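PDB 3BO5: histone-lysine N-methyltransferase SETMAR from Homo sapiens, which methylates histone H3 on lysine through its SET domain and, fused to a mariner transposase, takes part in repairing DNA double-strand breaks. Local coordinates for residues L209-E214 with S246-G251. The protein carries 2 engineered substitutions. Numbering follows the deposited sequence.
Sequences LNHSCE and SYDYSG. With ZN (zinc ion), chain E; SAH (S-adenosyl-L-homocysteine), chain F.
One face of the Y249 ring is filled by H211, whose CB sits 3.4 Å from the ring centroid, almost on the ring normal, as a CH-pi contact; the imidazole follows as an offset edge-to-face partner, the two planes 65° apart. At the rim of the tyrosine, in its plane, OH donates to a lone pair of L209 O at 2.7 Å. At the imidazole edge ND1 accepts from Y249 N at 2.8 Å in a nearly straight bond (174°), while NE2 makes a longer bond to C213 SG, tilted out of the ring plane. CG anti to the backbone N (chi1 168°) carries the ring to both partners, its CD2 edge lying near SAH N6. The H211 backbone reads the adenine: N donates to SAH N7, and H211 O accepts from SAH N6 at 2.9 Å. L209 CD1 meets the edge of the Y247 ring at CD2 (3.7 Å), and Y247 OH continues to R264.

Between the short parallel strands, Y247 N donates to N210 O and S212 N to Y247 O. Replacing Y249 with an alanine is likely to leave L209 O without its hydroxyl donor and H211 CB without the ring it packs on, the imidazole then held on that side mainly by its ND1 bond.

The NHSC motif (N210 to C213) thus pairs with the later SYDY segment (S246 to Y249), as in the pseudoknot core of SET domains. C213 SG binds zinc at 2.4 Å with C274, C276 and C281, and the NE2 bond probably tempers the thiolate charge, making H211 one probable link between zinc site and cofactor pocket; Y275, between two zinc ligands, also binds SAH.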
loop_
_atom_site.group_PDB
_atom_site.type_symbol
_atom_site.label_atom_id
_atom_site.label_comp_id
_atom_site.label_asym_id
_atom_site.label_seq_id
_atom_site.Cartn_x
_atom_site.Cartn_y
_atom_site.Cartn_z
ATOM N N LEU A 209 -8.956 1.281 -0.991
ATOM C CA LEU A 209 -8.748 0.715 -2.319
ATOM C C LEU A 209 -9.534 -0.542 -2.537
ATOM O O LEU A 209 -9.337 -1.541 -1.796
ATOM C CB LEU A 209 -7.308 0.371 -2.501
ATOM C CG LEU A 209 -6.413 1.629 -2.546
ATOM C CD1 LEU A 209 -4.936 1.215 -2.307
ATOM C CD2 LEU A 209 -6.624 2.476 -3.836
ATOM N N ASN A 210 -10.399 -0.499 -3.550
ATOM C CA ASN A 210 -11.104 -1.733 -3.912
ATOM C C ASN A 210 -10.256 -2.681 -4.747
ATOM O O ASN A 210 -9.187 -2.323 -5.283
ATOM C CB ASN A 210 -12.446 -1.356 -4.582
ATOM C CG ASN A 210 -13.413 -0.818 -3.583
ATOM O OD1 ASN A 210 -13.540 -1.352 -2.485
ATOM N ND2 ASN A 210 -14.149 0.234 -3.967
ATOM N N HIS A 211 -10.709 -3.948 -4.828
ATOM C CA HIS A 211 -10.025 -4.903 -5.653
ATOM C C HIS A 211 -10.465 -4.765 -7.108
ATOM O O HIS A 211 -11.580 -4.486 -7.430
ATOM C CB HIS A 211 -10.583 -6.300 -5.242
ATOM C CG HIS A 211 -10.194 -7.372 -6.181
ATOM N ND1 HIS A 211 -8.908 -7.873 -6.241
ATOM C CD2 HIS A 211 -10.912 -8.032 -7.130
ATOM C CE1 HIS A 211 -8.849 -8.795 -7.202
ATOM N NE2 HIS A 211 -10.052 -8.879 -7.775
ATOM N N SER A 212 -9.542 -5.045 -7.992
ATOM C CA SER A 212 -9.910 -5.264 -9.352
ATOM C C SER A 212 -9.157 -6.445 -9.893
ATOM O O SER A 212 -8.005 -6.607 -9.546
ATOM C CB SER A 212 -9.557 -4.037 -10.173
ATOM O OG SER A 212 -9.835 -4.364 -11.572
ATOM N N CYS A 213 -9.801 -7.228 -10.792
ATOM C CA CYS A 213 -9.134 -8.314 -11.472
ATOM C C CYS A 213 -8.137 -7.798 -12.511
ATOM O O CYS A 213 -7.307 -8.555 -13.001
ATOM C CB CYS A 213 -10.268 -9.151 -12.132
ATOM S SG CYS A 213 -11.202 -10.011 -10.847
ATOM N N GLU A 214 -8.313 -6.524 -12.880
ATOM C CA GLU A 214 -7.405 -5.855 -13.813
ATOM C C GLU A 214 -7.135 -4.508 -13.200
ATOM O O GLU A 214 -7.603 -3.482 -13.666
ATOM C CB GLU A 214 -8.039 -5.680 -15.193
ATOM C CG GLU A 214 -8.146 -6.943 -15.968
ATOM C CD GLU A 214 -8.831 -6.738 -17.328
ATOM O OE1 GLU A 214 -8.925 -5.565 -17.813
ATOM O OE2 GLU A 214 -9.278 -7.776 -17.882
ATOM N N SER A 246 -7.293 0.813 -7.819
ATOM C CA SER A 246 -7.565 -0.574 -7.361
ATOM C C SER A 246 -6.311 -1.358 -7.326
ATOM O O SER A 246 -5.335 -1.064 -8.052
ATOM C CB SER A 246 -8.528 -1.199 -8.322
ATOM O OG SER A 246 -7.999 -1.247 -9.652
ATOM N N TYR A 247 -6.286 -2.422 -6.517
ATOM C CA TYR A 247 -5.178 -3.363 -6.666
ATOM C C TYR A 247 -5.759 -4.777 -6.547
ATOM O O TYR A 247 -6.955 -4.929 -6.274
ATOM C CB TYR A 247 -4.080 -3.211 -5.611
ATOM C CG TYR A 247 -4.355 -3.463 -4.133
ATOM C CD1 TYR A 247 -4.059 -4.692 -3.545
ATOM C CD2 TYR A 247 -4.804 -2.394 -3.281
ATOM C CE1 TYR A 247 -4.175 -4.866 -2.172
ATOM C CE2 TYR A 247 -4.922 -2.581 -1.897
ATOM C CZ TYR A 247 -4.624 -3.820 -1.377
ATOM O OH TYR A 247 -4.634 -4.083 -0.021
ATOM N N ASP A 248 -4.901 -5.740 -6.880
ATOM C CA ASP A 248 -5.384 -7.115 -6.888
ATOM C C ASP A 248 -5.270 -7.721 -5.515
ATOM O O ASP A 248 -4.159 -7.875 -5.008
ATOM C CB ASP A 248 -4.542 -7.890 -7.883
ATOM C CG ASP A 248 -4.820 -9.408 -7.905
ATOM O OD1 ASP A 248 -5.740 -9.927 -7.228
ATOM O OD2 ASP A 248 -4.068 -10.028 -8.738
ATOM N N TYR A 249 -6.428 -8.016 -4.894
ATOM C CA TYR A 249 -6.389 -8.514 -3.518
ATOM C C TYR A 249 -5.662 -9.879 -3.417
ATOM O O TYR A 249 -5.301 -10.250 -2.298
ATOM C CB TYR A 249 -7.806 -8.683 -2.969
ATOM C CG TYR A 249 -8.478 -7.404 -2.552
ATOM C CD1 TYR A 249 -7.936 -6.149 -2.876
ATOM C CD2 TYR A 249 -9.667 -7.446 -1.811
ATOM C CE1 TYR A 249 -8.613 -4.971 -2.503
ATOM C CE2 TYR A 249 -10.318 -6.295 -1.406
ATOM C CZ TYR A 249 -9.772 -5.050 -1.771
ATOM O OH TYR A 249 -10.459 -3.958 -1.364
ATOM N N SER A 250 -5.507 -10.634 -4.531
ATOM C CA SER A 250 -4.719 -11.870 -4.475
ATOM C C SER A 250 -3.250 -11.649 -4.609
ATOM O O SER A 250 -2.449 -12.580 -4.410
ATOM C CB SER A 250 -5.160 -12.830 -5.600
ATOM O OG SER A 250 -4.668 -12.350 -6.824
ATOM N N GLY A 251 -2.887 -10.407 -4.995
ATOM C CA GLY A 251 -1.498 -10.049 -5.172
ATOM C C GLY A 251 -0.864 -10.656 -6.406
ATOM O O GLY A 251 0.358 -10.476 -6.609
HETATM ZN ZN ZN E . -13.308 -8.784 -10.819
HETATM N N SAH F . -15.259 -0.797 -0.086
HETATM C CA SAH F . -14.475 -0.710 1.188
HETATM C CB SAH F . -12.988 -0.361 0.939
HETATM C CG SAH F . -12.235 -1.632 0.506
HETATM S SD SAH F . -12.106 -2.834 1.861
HETATM C C SAH F . -15.162 0.318 2.115
HETATM O O SAH F . -16.267 0.773 1.835
HETATM O OXT SAH F . -14.533 0.674 3.164
HETATM C "C5'" SAH F . -12.655 -4.326 1.009
HETATM C "C4'" SAH F . -14.168 -4.449 0.847
HETATM O "O4'" SAH F . -14.646 -3.611 -0.210
HETATM C "C3'" SAH F . -14.612 -5.824 0.444
HETATM O "O3'" SAH F . -14.753 -6.684 1.608
HETATM C "C2'" SAH F . -15.924 -5.591 -0.248
HETATM O "O2'" SAH F . -16.961 -5.207 0.674
HETATM C "C1'" SAH F . -15.609 -4.321 -1.013
HETATM N N9 SAH F . -14.944 -4.577 -2.307
HETATM C C8 SAH F . -13.655 -4.221 -2.695
HETATM N N7 SAH F . -13.489 -4.554 -3.960
HETATM C C5 SAH F . -14.636 -5.084 -4.433
HETATM C C6 SAH F . -14.955 -5.625 -5.697
HETATM N N6 SAH F . -14.168 -5.628 -6.776
HETATM N N1 SAH F . -16.240 -6.149 -5.794
HETATM C C2 SAH F . -17.108 -6.140 -4.747
HETATM N N3 SAH F . -16.848 -5.601 -3.503
HETATM C C4 SAH F . -15.567 -5.150 -3.393
#